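Local coordinates for protein beta-Ala-His dipeptidase (Homo sapiens, PDB 3DLJ) that hydrolyses Xaa-His dipeptides, above all carnosine and anserine, as a secreted two-zinc metallopeptidase of the M20A family, at residues Y19-L22 with H23-E26; G97-P100 with T101-T104; Q236-S240 with G241-G245; H358-V361 with S362-E365. One frame throughout, in Å; residues are numbered along the deposited sequence.

How the contacts relate
All four contacts are local and follow one another in series along the chain: a helix junction (19-26), a type I beta turn in the loop between strands 91-96 and 104-110 (97-104), a tight loop (236-245) and a helix start (358-365). Contacts 1 and 2 belong to the part built round the six-stranded mixed sheet, with centres about 28 Å apart; contact 2 joins two strands of that sheet. Contacts 3 and 4, with centres about 40 Å apart, belong to the region of the second mixed sheet, and contact 4 begins the helix that follows its strand 346-355. The widest separation, about 70 Å between the centres of contacts 2 and 3, reflects this elongated two-part layout. None of the four lies at the zinc site.

Contact 1: Y19-L22 with H23-E26; sequences YIDL and HQDE
Tyr19 and His23 lay their rings face to face, with centroids 3.8 Å apart and planes inclined by only 14°. The rings are displaced, His23 ND1 sitting above the centre of the phenol ring and Tyr19 CZ over that of the imidazole; the tightest approach is Tyr19 CE1 to His23 CE1 at 3.3 Å. The imidazole is also held by its edge, because ND1 donates to Tyr19 O at 3.0 Å with the oxygen almost exactly in the ring plane. Tyr19 O also accepts from His23 N at 2.8 Å, so two donors of one residue grip it where helix 13-22 ends. Gln24 is well held too: NE2 donates to Asp21 O at 2.9 Å in the carbonyl plane, on a lone pair, a chi1 of 68° bringing CG and NE2 round to that oxygen, while OE1 bonds Arg464.

The loose side is that of exposed Leu22 and Glu26, where a water accepts weakly from Glu26 N and donates to Leu22 O, bridging the break between the helices.

His23 is the first residue to leave helical phi/psi after helix 13-22 and the N-cap residue of helix 24-35. Ile20 packs on helix 464-482, where Asp21 pairs with Lys472, while Tyr19 rests on helix 141-160.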
ATOM      1  N   TYR A  19     -11.167 -23.360  16.081  1.00 31.17           N
ATOM      2  CA  TYR A  19      -9.985 -23.826  15.315  1.00 30.61           C
ATOM      3  C   TYR A  19      -8.911 -22.733  15.223  1.00 30.21           C
ATOM      4  O   TYR A  19      -7.748 -22.956  15.556  1.00 30.78           O
ATOM      5  CB  TYR A  19     -10.395 -24.327  13.907  1.00 30.55           C
ATOM      6  CG  TYR A  19      -9.274 -24.947  13.093  1.00 29.79           C
ATOM      7  CD1 TYR A  19      -9.097 -26.338  13.025  1.00 30.24           C
ATOM      8  CD2 TYR A  19      -8.376 -24.137  12.399  1.00 28.65           C
ATOM      9  CE1 TYR A  19      -8.043 -26.904  12.265  1.00 29.72           C
ATOM     10  CE2 TYR A  19      -7.344 -24.672  11.666  1.00 29.45           C
ATOM     11  CZ  TYR A  19      -7.170 -26.048  11.597  1.00 30.88           C
ATOM     12  OH  TYR A  19      -6.104 -26.507  10.840  1.00 31.94           O
ATOM     13  N   ILE A  20      -9.318 -21.553  14.782  1.00 30.53           N
ATOM     14  CA  ILE A  20      -8.421 -20.399  14.663  1.00 30.73           C
ATOM     15  C   ILE A  20      -7.718 -20.070  16.006  1.00 31.63           C
ATOM     16  O   ILE A  20      -6.509 -19.881  16.020  1.00 31.88           O
ATOM     17  CB  ILE A  20      -9.144 -19.165  14.017  1.00 30.50           C
ATOM     18  CG1 ILE A  20      -9.519 -19.461  12.555  1.00 30.24           C
ATOM     19  CG2 ILE A  20      -8.262 -17.934  14.071  1.00 30.63           C
ATOM     20  CD1 ILE A  20     -10.719 -18.606  11.953  1.00 28.10           C
ATOM     21  N   ASP A  21      -8.462 -20.054  17.122  1.00 32.78           N
ATOM     22  CA  ASP A  21      -7.856 -19.840  18.455  1.00 33.50           C
ATOM     23  C   ASP A  21      -6.891 -20.929  18.879  1.00 33.34           C
ATOM     24  O   ASP A  21      -5.845 -20.616  19.439  1.00 33.65           O
ATOM     25  CB  ASP A  21      -8.906 -19.669  19.560  1.00 34.38           C
ATOM     26  CG  ASP A  21      -9.595 -18.308  19.532  1.00 36.93           C
ATOM     27  OD1 ASP A  21      -9.001 -17.265  19.114  1.00 39.08           O
ATOM     28  OD2 ASP A  21     -10.763 -18.299  19.950  1.00 39.86           O
ATOM     29  N   LEU A  22      -7.238 -22.196  18.639  1.00 33.54           N
ATOM     30  CA  LEU A  22      -6.306 -23.326  18.888  1.00 33.26           C
ATOM     31  C   LEU A  22      -5.073 -23.369  17.971  1.00 33.07           C
ATOM     32  O   LEU A  22      -4.024 -23.851  18.389  1.00 32.98           O
ATOM     33  CB  LEU A  22      -7.026 -24.672  18.786  1.00 33.55           C
ATOM     34  CG  LEU A  22      -8.067 -25.023  19.871  1.00 36.48           C
ATOM     35  CD1 LEU A  22      -9.018 -26.160  19.432  1.00 35.08           C
ATOM     36  CD2 LEU A  22      -7.365 -25.353  21.215  1.00 37.28           C
ATOM     37  N   HIS A  23      -5.194 -22.919  16.718  1.00 32.49           N
ATOM     38  CA  HIS A  23      -4.051 -23.023  15.779  1.00 32.20           C
ATOM     39  C   HIS A  23      -3.291 -21.731  15.600  1.00 32.14           C
ATOM     40  O   HIS A  23      -2.473 -21.619  14.692  1.00 32.48           O
ATOM     41  CB  HIS A  23      -4.499 -23.583  14.428  1.00 31.34           C
ATOM     42  CG  HIS A  23      -4.910 -25.015  14.511  1.00 32.46           C
ATOM     43  ND1 HIS A  23      -6.134 -25.410  15.029  1.00 32.61           N
ATOM     44  CD2 HIS A  23      -4.238 -26.151  14.216  1.00 29.99           C
ATOM     45  CE1 HIS A  23      -6.198 -26.728  15.025  1.00 30.18           C
ATOM     46  NE2 HIS A  23      -5.066 -27.201  14.534  1.00 32.22           N
ATOM     47  N   GLN A  24      -3.550 -20.758  16.472  1.00 32.12           N
ATOM     48  CA  GLN A  24      -2.963 -19.424  16.318  1.00 32.91           C
ATOM     49  C   GLN A  24      -1.429 -19.377  16.329  1.00 32.43           C
ATOM     50  O   GLN A  24      -0.832 -18.572  15.603  1.00 32.58           O
ATOM     51  CB  GLN A  24      -3.554 -18.418  17.318  1.00 32.06           C
ATOM     52  CG  GLN A  24      -3.211 -18.638  18.777  1.00 32.78           C
ATOM     53  CD  GLN A  24      -3.864 -17.583  19.673  1.00 34.10           C
ATOM     54  OE1 GLN A  24      -3.401 -16.442  19.759  1.00 36.84           O
ATOM     55  NE2 GLN A  24      -4.953 -17.954  20.315  1.00 30.59           N
ATOM     56  N   ASP A  25      -0.800 -20.212  17.151  1.00 32.21           N
ATOM     57  CA  ASP A  25       0.665 -20.228  17.257  1.00 32.59           C
ATOM     58  C   ASP A  25       1.288 -20.798  15.992  1.00 32.78           C
ATOM     59  O   ASP A  25       2.371 -20.360  15.581  1.00 32.68           O
ATOM     60  CB  ASP A  25       1.131 -21.016  18.484  1.00 32.72           C
ATOM     61  CG  ASP A  25       0.902 -20.256  19.804  1.00 32.46           C
ATOM     62  OD1 ASP A  25       0.603 -19.046  19.794  1.00 32.73           O
ATOM     63  OD2 ASP A  25       1.032 -20.885  20.866  1.00 33.45           O
ATOM     64  N   GLU A  26       0.592 -21.772  15.398  1.00 32.86           N
ATOM     65  CA  GLU A  26       0.908 -22.304  14.073  1.00 34.08           C
ATOM     66  C   GLU A  26       0.694 -21.259  12.971  1.00 32.74           C
ATOM     67  O   GLU A  26       1.458 -21.220  12.021  1.00 32.54           O
ATOM     68  CB  GLU A  26       0.073 -23.538  13.754  1.00 33.29           C
ATOM     69  CG  GLU A  26       0.616 -24.854  14.306  1.00 37.83           C
ATOM     70  CD  GLU A  26      -0.425 -25.994  14.201  1.00 38.65           C
ATOM     71  OE1 GLU A  26      -1.238 -25.971  13.234  1.00 44.15           O
ATOM     72  OE2 GLU A  26      -0.435 -26.898  15.084  1.00 43.43           O
TER
HETATM   73  O   HOH W   1      -1.117 -23.809  17.434  1.00 42.99           O

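Contact 2: G97-P100 with T101-T104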
ATOM      1  N   GLY A  97     -12.931 -24.335  -5.559  1.00 37.19           N
ATOM      2  CA  GLY A  97     -14.350 -24.557  -5.827  1.00 36.60           C
ATOM      3  C   GLY A  97     -14.847 -23.840  -7.076  1.00 36.00           C
ATOM      4  O   GLY A  97     -14.460 -22.691  -7.349  1.00 36.29           O
ATOM      5  N   SER A  98     -15.701 -24.533  -7.827  1.00 35.10           N
ATOM      6  CA  SER A  98     -16.400 -24.008  -9.001  1.00 34.88           C
ATOM      7  C   SER A  98     -17.863 -24.475  -8.977  1.00 34.73           C
ATOM      8  O   SER A  98     -18.463 -24.741 -10.022  1.00 34.66           O
ATOM      9  CB  SER A  98     -15.735 -24.533 -10.262  1.00 34.87           C
ATOM     10  OG  SER A  98     -14.531 -23.835 -10.494  1.00 37.29           O
ATOM     11  N   ASP A  99     -18.393 -24.613  -7.761  1.00 34.38           N
ATOM     12  CA  ASP A  99     -19.756 -25.029  -7.497  1.00 34.13           C
ATOM     13  C   ASP A  99     -20.712 -24.007  -8.118  1.00 34.44           C
ATOM     14  O   ASP A  99     -20.685 -22.819  -7.746  1.00 33.87           O
ATOM     15  CB  ASP A  99     -19.957 -25.107  -5.980  1.00 34.34           C
ATOM     16  CG  ASP A  99     -21.133 -25.981  -5.570  1.00 33.70           C
ATOM     17  OD1 ASP A  99     -22.119 -26.075  -6.328  1.00 31.32           O
ATOM     18  OD2 ASP A  99     -21.061 -26.557  -4.457  1.00 33.61           O
ATOM     19  N   PRO A 100     -21.538 -24.464  -9.088  1.00 34.56           N
ATOM     20  CA  PRO A 100     -22.453 -23.584  -9.816  1.00 34.82           C
ATOM     21  C   PRO A 100     -23.638 -23.128  -8.954  1.00 35.11           C
ATOM     22  O   PRO A 100     -24.294 -22.154  -9.301  1.00 35.12           O
ATOM     23  CB  PRO A 100     -22.927 -24.449 -11.000  1.00 34.66           C
ATOM     24  CG  PRO A 100     -22.717 -25.855 -10.575  1.00 34.42           C
ATOM     25  CD  PRO A 100     -21.643 -25.873  -9.531  1.00 34.73           C
ATOM     26  N   THR A 101     -23.889 -23.818  -7.836  1.00 35.26           N
ATOM     27  CA  THR A 101     -24.893 -23.378  -6.852  1.00 35.81           C
ATOM     28  C   THR A 101     -24.349 -22.329  -5.848  1.00 35.63           C
ATOM     29  O   THR A 101     -25.049 -21.949  -4.902  1.00 36.06           O
ATOM     30  CB  THR A 101     -25.552 -24.576  -6.093  1.00 35.57           C
ATOM     31  OG1 THR A 101     -24.666 -25.075  -5.087  1.00 36.02           O
ATOM     32  CG2 THR A 101     -25.913 -25.704  -7.048  1.00 36.61           C
ATOM     33  N   LYS A 102     -23.124 -21.851  -6.085  1.00 35.14           N
ATOM     34  CA  LYS A 102     -22.427 -20.928  -5.175  1.00 34.38           C
ATOM     35  C   LYS A 102     -22.001 -19.648  -5.879  1.00 34.41           C
ATOM     36  O   LYS A 102     -21.698 -19.666  -7.075  1.00 34.89           O
ATOM     37  CB  LYS A 102     -21.195 -21.599  -4.580  1.00 33.58           C
ATOM     38  CG  LYS A 102     -21.506 -22.586  -3.503  1.00 33.95           C
ATOM     39  CD  LYS A 102     -20.273 -23.100  -2.819  1.00 32.42           C
ATOM     40  CE  LYS A 102     -20.667 -24.217  -1.860  1.00 33.32           C
ATOM     41  NZ  LYS A 102     -19.549 -25.180  -1.659  1.00 31.87           N
ATOM     42  N   GLY A 103     -21.973 -18.536  -5.143  1.00 33.87           N
ATOM     43  CA  GLY A 103     -21.334 -17.317  -5.647  1.00 33.29           C
ATOM     44  C   GLY A 103     -19.821 -17.474  -5.603  1.00 33.26           C
ATOM     45  O   GLY A 103     -19.310 -18.450  -5.012  1.00 32.94           O
ATOM     46  N   THR A 104     -19.098 -16.522  -6.211  1.00 32.89           N
ATOM     47  CA  THR A 104     -17.633 -16.553  -6.252  1.00 32.53           C
ATOM     48  C   THR A 104     -16.986 -15.232  -5.838  1.00 32.95           C
ATOM     49  O   THR A 104     -17.301 -14.174  -6.396  1.00 32.65           O
ATOM     50  CB  THR A 104     -17.101 -16.945  -7.658  1.00 32.51           C
ATOM     51  OG1 THR A 104     -17.614 -18.232  -8.030  1.00 32.74           O
ATOM     52  CG2 THR A 104     -15.556 -16.980  -7.684  1.00 31.03           C
TER
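Asp99 OD1 accepts two hydrogen bonds from Thr101, one from OG1 at 3.0 Å and one from the backbone N at 3.2 Å. They belong to a type I beta turn running from Asp99 to Lys102, in which an aspartate at the first position folds its carboxylate back onto the NH two residues ahead, the pattern of an Asx turn. Both donors come from the same face of the carboxylate, OG1 lying 53° out of its plane and N less far out. A chi1 of 77° on Thr101 points its hydroxyl back toward Asp99, which allows a single residue to hold OD1 twice.

The turn itself is closed by Lys102 N donating to Asp99 O at 3.1 Å; this donor stands well above the carbonyl plane, 58° out of it. Asp99 O has a further partner in the side chain of Asn168.

The other carboxylate oxygen faces the lysine. Asp99 OD2 and Lys102 NZ form a long salt bridge of 3.5 Å whose hydrogen bond is weak, and the ammonium has its stronger partner in Asp164. The lysine charge is therefore shared, with Asp99 probably the lesser contributor.

The loop carries the chain from strand 91-96 to strand 104-110, at the ends of two strands of the six-stranded sheet, Thr104 N being bound by Asp200. Along the extended lysine chain, the methylenes pass the aspartate at a slant, and Lys102 CD comes within 3.8 Å of Asp99 CB.

Contact 3: Q236-S240 with G241-G245; sequences QDFHS and GTFGG
His239 ND1 accepts from Gly241 N over 2.9 Å, the shortest hydrogen bond across this loop. The donor lies in the imidazole plane, and the angle at the hydrogen is 151°, so the bond uses ND1 as an acceptor at the ring edge. With CG anti to its backbone N (chi1 -177°), the imidazole reaches forward to Gly241 and Thr242. One face of the ring then receives Thr242 OG1, which stands 3.5 Å above the plane and is displaced toward the rim; its nearest ring atom is CG, and the two side chains cross at about a right angle. The edge of the ring is thus fixed by a polar bond, while the hydroxyl lies over a face.

The main chain closes behind them. Phe243 N donates to His239 O at 3.1 Å, and that oxygen also lies in the plane of the Phe243 ring, at its edge. One residue on, Gly244 CA makes a CA-H...O contact of 3.0 Å with Ser240 O.

The apolar half is an edge-to-face pair. Phe238 turns its edge toward the face of Phe243, with centroids 5.3 Å apart and planes at 64°; Phe238 CD2 meets Phe243 CG at 3.7 Å. Arg234 adds a cation-pi contact to the Phe238 ring.

Strand 238-239 pairs with strand 342-343 in a small antiparallel sheet, and beyond it the chain turns over an i to i+4 backbone bond: an alpha-turn closed by Phe243 N to His239 O, with the T-shaped Phe238-Phe243 pair beside it.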
ATOM      1  N   GLN A 236      30.566  14.477 -13.063  1.00 38.29           N
ATOM      2  CA  GLN A 236      31.555  14.355 -11.991  1.00 36.40           C
ATOM      3  C   GLN A 236      31.294  15.405 -10.878  1.00 35.39           C
ATOM      4  O   GLN A 236      30.957  16.560 -11.161  1.00 34.58           O
ATOM      5  CB  GLN A 236      32.971  14.476 -12.573  1.00 36.09           C
ATOM      6  CG  GLN A 236      34.114  14.004 -11.685  1.00 35.49           C
ATOM      7  CD  GLN A 236      35.471  14.260 -12.301  1.00 36.47           C
ATOM      8  OE1 GLN A 236      35.742  15.353 -12.833  1.00 37.13           O
ATOM      9  NE2 GLN A 236      36.351  13.257 -12.233  1.00 35.75           N
ATOM     10  N   ASP A 237      31.431  14.979  -9.621  1.00 33.75           N
ATOM     11  CA  ASP A 237      31.313  15.871  -8.476  1.00 32.76           C
ATOM     12  C   ASP A 237      32.561  16.725  -8.379  1.00 31.64           C
ATOM     13  O   ASP A 237      33.568  16.434  -9.043  1.00 31.39           O
ATOM     14  CB  ASP A 237      31.196  15.079  -7.164  1.00 32.67           C
ATOM     15  CG  ASP A 237      29.947  14.272  -7.062  1.00 33.16           C
ATOM     16  OD1 ASP A 237      28.982  14.484  -7.814  1.00 37.59           O
ATOM     17  OD2 ASP A 237      29.919  13.403  -6.187  1.00 35.80           O
ATOM     18  N   PHE A 238      32.503  17.760  -7.541  1.00 30.43           N
ATOM     19  CA  PHE A 238      33.648  18.637  -7.299  1.00 30.89           C
ATOM     20  C   PHE A 238      34.055  18.593  -5.828  1.00 30.79           C
ATOM     21  O   PHE A 238      33.213  18.399  -4.934  1.00 30.20           O
ATOM     22  CB  PHE A 238      33.333  20.112  -7.651  1.00 30.83           C
ATOM     23  CG  PHE A 238      32.777  20.330  -9.048  1.00 31.09           C
ATOM     24  CD1 PHE A 238      31.432  20.079  -9.337  1.00 31.71           C
ATOM     25  CD2 PHE A 238      33.581  20.847 -10.053  1.00 31.05           C
ATOM     26  CE1 PHE A 238      30.906  20.313 -10.616  1.00 30.49           C
ATOM     27  CE2 PHE A 238      33.070  21.093 -11.316  1.00 29.69           C
ATOM     28  CZ  PHE A 238      31.728  20.807 -11.601  1.00 30.02           C
ATOM     29  N   HIS A 239      35.346  18.813  -5.587  1.00 30.39           N
ATOM     30  CA  HIS A 239      35.866  19.054  -4.244  1.00 29.93           C
ATOM     31  C   HIS A 239      35.308  20.421  -3.828  1.00 29.67           C
ATOM     32  O   HIS A 239      35.454  21.389  -4.553  1.00 29.07           O
ATOM     33  CB  HIS A 239      37.390  19.099  -4.289  1.00 29.69           C
ATOM     34  CG  HIS A 239      38.042  19.271  -2.951  1.00 30.36           C
ATOM     35  ND1 HIS A 239      37.731  20.301  -2.093  1.00 30.46           N
ATOM     36  CD2 HIS A 239      39.027  18.566  -2.346  1.00 31.77           C
ATOM     37  CE1 HIS A 239      38.464  20.203  -1.001  1.00 29.77           C
ATOM     38  NE2 HIS A 239      39.266  19.166  -1.133  1.00 31.95           N
ATOM     39  N   SER A 240      34.676  20.505  -2.666  1.00 29.61           N
ATOM     40  CA  SER A 240      33.901  21.709  -2.333  1.00 29.35           C
ATOM     41  C   SER A 240      34.768  22.890  -1.941  1.00 29.71           C
ATOM     42  O   SER A 240      34.284  24.010  -1.853  1.00 29.54           O
ATOM     43  CB  SER A 240      32.830  21.421  -1.287  1.00 28.12           C
ATOM     44  OG  SER A 240      33.366  21.490   0.009  1.00 27.69           O
ATOM     45  N   GLY A 241      36.053  22.632  -1.700  1.00 30.31           N
ATOM     46  CA  GLY A 241      37.017  23.688  -1.439  1.00 31.09           C
ATOM     47  C   GLY A 241      37.795  24.126  -2.665  1.00 31.82           C
ATOM     48  O   GLY A 241      37.954  25.324  -2.914  1.00 33.35           O
ATOM     49  N   THR A 242      38.281  23.159  -3.429  1.00 31.75           N
ATOM     50  CA  THR A 242      39.053  23.424  -4.633  1.00 31.82           C
ATOM     51  C   THR A 242      38.188  24.162  -5.641  1.00 32.09           C
ATOM     52  O   THR A 242      38.687  25.038  -6.333  1.00 32.87           O
ATOM     53  CB  THR A 242      39.606  22.107  -5.219  1.00 32.03           C
ATOM     54  OG1 THR A 242      40.417  21.472  -4.225  1.00 32.20           O
ATOM     55  CG2 THR A 242      40.458  22.357  -6.451  1.00 31.59           C
ATOM     56  N   PHE A 243      36.892  23.840  -5.691  1.00 31.55           N
ATOM     57  CA  PHE A 243      35.955  24.526  -6.593  1.00 31.39           C
ATOM     58  C   PHE A 243      34.874  25.372  -5.883  1.00 30.52           C
ATOM     59  O   PHE A 243      33.925  25.817  -6.511  1.00 30.70           O
ATOM     60  CB  PHE A 243      35.308  23.522  -7.562  1.00 32.04           C
ATOM     61  CG  PHE A 243      36.279  22.903  -8.535  1.00 32.57           C
ATOM     62  CD1 PHE A 243      36.974  21.745  -8.204  1.00 31.64           C
ATOM     63  CD2 PHE A 243      36.508  23.490  -9.775  1.00 34.97           C
ATOM     64  CE1 PHE A 243      37.880  21.170  -9.076  1.00 31.36           C
ATOM     65  CE2 PHE A 243      37.436  22.920 -10.670  1.00 35.50           C
ATOM     66  CZ  PHE A 243      38.106  21.744 -10.319  1.00 32.73           C
ATOM     67  N   GLY A 244      35.014  25.595  -4.581  1.00 30.57           N
ATOM     68  CA  GLY A 244      33.983  26.326  -3.812  1.00 30.43           C
ATOM     69  C   GLY A 244      34.015  27.823  -4.082  1.00 30.65           C
ATOM     70  O   GLY A 244      35.072  28.443  -3.993  1.00 30.41           O
ATOM     71  N   GLY A 245      32.857  28.390  -4.429  1.00 31.12           N
ATOM     72  CA  GLY A 245      32.706  29.825  -4.669  1.00 31.55           C
ATOM     73  C   GLY A 245      32.436  30.268  -6.093  1.00 32.58           C
ATOM     74  O   GLY A 245      32.069  31.425  -6.314  1.00 32.52           O
TER

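Contact 4: H358-V361 with S362-E365; sequences HMNV and SAVE
Asn360 swings its amide forward over the start of helix 361-377 and places OD1 2.9 Å from Ala363 N. This is the capping bond of an N-cap residue, and the donor lies in the carbonyl plane on a lone pair. CG stands anti to the backbone N (chi1 -173°), which carries the oxygen round to the first turn, where the amide N-H groups have no carbonyl of a preceding helical turn to bind. Asn360 OD1 is also 3.0 Å from Ser362 N, and Ser362 CB lies 3.3 Å from Asn360 OD1. The capping asparagine is also an N-glycosylation site, in the sequon Asn360-Val361-Ser362, with no sugar modelled here.

While its side chain caps, the backbone of Asn360 opens the helical ladder. Asn360 O accepts from Val364 N at 2.9 Å, with an angle of 170° at the hydrogen, and Val361 O takes Glu365 N in the next rung. Val364 CG2 leans back to within 3.2 Å of Asn360 O.

Met359, just before the cap, crosses Val364 at a slant. The thioether bends at its last torsion (chi3 78°), bringing Met359 CE to 4.0 Å from Val364 CG2, a light apolar touch linking the incoming loop to the helix.

Both of these residues also pack on Ile273, and Met359 reaches Pro323. Val361 in turn meets Met389 and His394 of strand 384-397, which sets the first turn of the helix against the second mixed sheet, just after strand 346-355.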
ATOM      1  N   HIS A 358     -11.640  16.934  -7.480  1.00 30.54           N
ATOM      2  CA  HIS A 358     -11.648  16.388  -8.841  1.00 31.33           C
ATOM      3  C   HIS A 358     -10.381  16.703  -9.647  1.00 31.25           C
ATOM      4  O   HIS A 358     -10.477  17.127 -10.789  1.00 31.05           O
ATOM      5  CB  HIS A 358     -12.868  16.912  -9.610  1.00 31.70           C
ATOM      6  CG  HIS A 358     -14.100  16.100  -9.393  1.00 34.14           C
ATOM      7  ND1 HIS A 358     -15.363  16.654  -9.357  1.00 35.91           N
ATOM      8  CD2 HIS A 358     -14.262  14.770  -9.171  1.00 35.55           C
ATOM      9  CE1 HIS A 358     -16.252  15.698  -9.134  1.00 36.98           C
ATOM     10  NE2 HIS A 358     -15.609  14.548  -9.014  1.00 36.57           N
ATOM     11  N   MET A 359      -9.204  16.479  -9.062  1.00 31.23           N
ATOM     12  CA  MET A 359      -7.939  16.865  -9.713  1.00 30.92           C
ATOM     13  C   MET A 359      -7.564  16.030 -10.963  1.00 31.41           C
ATOM     14  O   MET A 359      -7.608  14.806 -10.946  1.00 30.52           O
ATOM     15  CB  MET A 359      -6.783  16.855  -8.690  1.00 30.03           C
ATOM     16  CG  MET A 359      -7.017  17.748  -7.451  1.00 29.32           C
ATOM     17  SD  MET A 359      -5.799  17.534  -6.127  1.00 29.37           S
ATOM     18  CE  MET A 359      -4.417  18.493  -6.789  1.00 24.52           C
ATOM     19  N   ASN A 360      -7.148  16.718 -12.020  1.00 32.73           N
ATOM     20  CA  ASN A 360      -6.608  16.079 -13.221  1.00 33.61           C
ATOM     21  C   ASN A 360      -5.070  15.856 -13.178  1.00 33.29           C
ATOM     22  O   ASN A 360      -4.300  16.806 -13.027  1.00 32.48           O
ATOM     23  CB  ASN A 360      -6.990  16.905 -14.452  1.00 34.37           C
ATOM     24  CG  ASN A 360      -6.617  16.216 -15.753  1.00 38.23           C
ATOM     25  OD1 ASN A 360      -5.588  16.527 -16.357  1.00 41.28           O
ATOM     26  ND2 ASN A 360      -7.443  15.250 -16.177  1.00 42.04           N
ATOM     27  N   VAL A 361      -4.653  14.598 -13.338  1.00 33.32           N
ATOM     28  CA  VAL A 361      -3.238  14.217 -13.408  1.00 33.98           C
ATOM     29  C   VAL A 361      -2.431  15.025 -14.444  1.00 33.82           C
ATOM     30  O   VAL A 361      -1.326  15.496 -14.159  1.00 33.95           O
ATOM     31  CB  VAL A 361      -3.073  12.683 -13.683  1.00 34.26           C
ATOM     32  CG1 VAL A 361      -1.619  12.319 -13.867  1.00 35.62           C
ATOM     33  CG2 VAL A 361      -3.644  11.854 -12.550  1.00 33.60           C
ATOM     34  N   SER A 362      -2.977  15.188 -15.643  1.00 33.63           N
ATOM     35  CA  SER A 362      -2.256  15.876 -16.703  1.00 34.13           C
ATOM     36  C   SER A 362      -2.104  17.349 -16.396  1.00 33.72           C
ATOM     37  O   SER A 362      -1.084  17.936 -16.755  1.00 33.76           O
ATOM     38  CB  SER A 362      -2.941  15.679 -18.079  1.00 34.30           C
ATOM     39  OG  SER A 362      -2.993  14.292 -18.384  1.00 38.02           O
ATOM     40  N   ALA A 363      -3.130  17.949 -15.773  1.00 33.52           N
ATOM     41  CA  ALA A 363      -3.062  19.359 -15.354  1.00 33.24           C
ATOM     42  C   ALA A 363      -2.032  19.556 -14.239  1.00 32.84           C
ATOM     43  O   ALA A 363      -1.222  20.484 -14.292  1.00 33.38           O
ATOM     44  CB  ALA A 363      -4.443  19.896 -14.937  1.00 32.84           C
ATOM     45  N   VAL A 364      -2.058  18.671 -13.249  1.00 32.91           N
ATOM     46  CA  VAL A 364      -1.089  18.674 -12.144  1.00 32.97           C
ATOM     47  C   VAL A 364       0.331  18.560 -12.696  1.00 33.31           C
ATOM     48  O   VAL A 364       1.207  19.336 -12.319  1.00 33.76           O
ATOM     49  CB  VAL A 364      -1.415  17.572 -11.099  1.00 32.73           C
ATOM     50  CG1 VAL A 364      -0.308  17.422 -10.063  1.00 33.61           C
ATOM     51  CG2 VAL A 364      -2.764  17.865 -10.414  1.00 32.78           C
ATOM     52  N   GLU A 365       0.554  17.624 -13.616  1.00 33.76           N
ATOM     53  CA  GLU A 365       1.857  17.499 -14.273  1.00 34.32           C
ATOM     54  C   GLU A 365       2.275  18.828 -14.933  1.00 34.04           C
ATOM     55  O   GLU A 365       3.404  19.315 -14.712  1.00 34.22           O
ATOM     56  CB  GLU A 365       1.853  16.338 -15.268  1.00 33.74           C
ATOM     57  CG  GLU A 365       3.043  16.284 -16.213  1.00 35.24           C
ATOM     58  CD  GLU A 365       3.013  15.068 -17.144  1.00 36.76           C
ATOM     59  OE1 GLU A 365       1.965  14.810 -17.801  1.00 40.35           O
ATOM     60  OE2 GLU A 365       4.055  14.374 -17.236  1.00 40.82           O
TER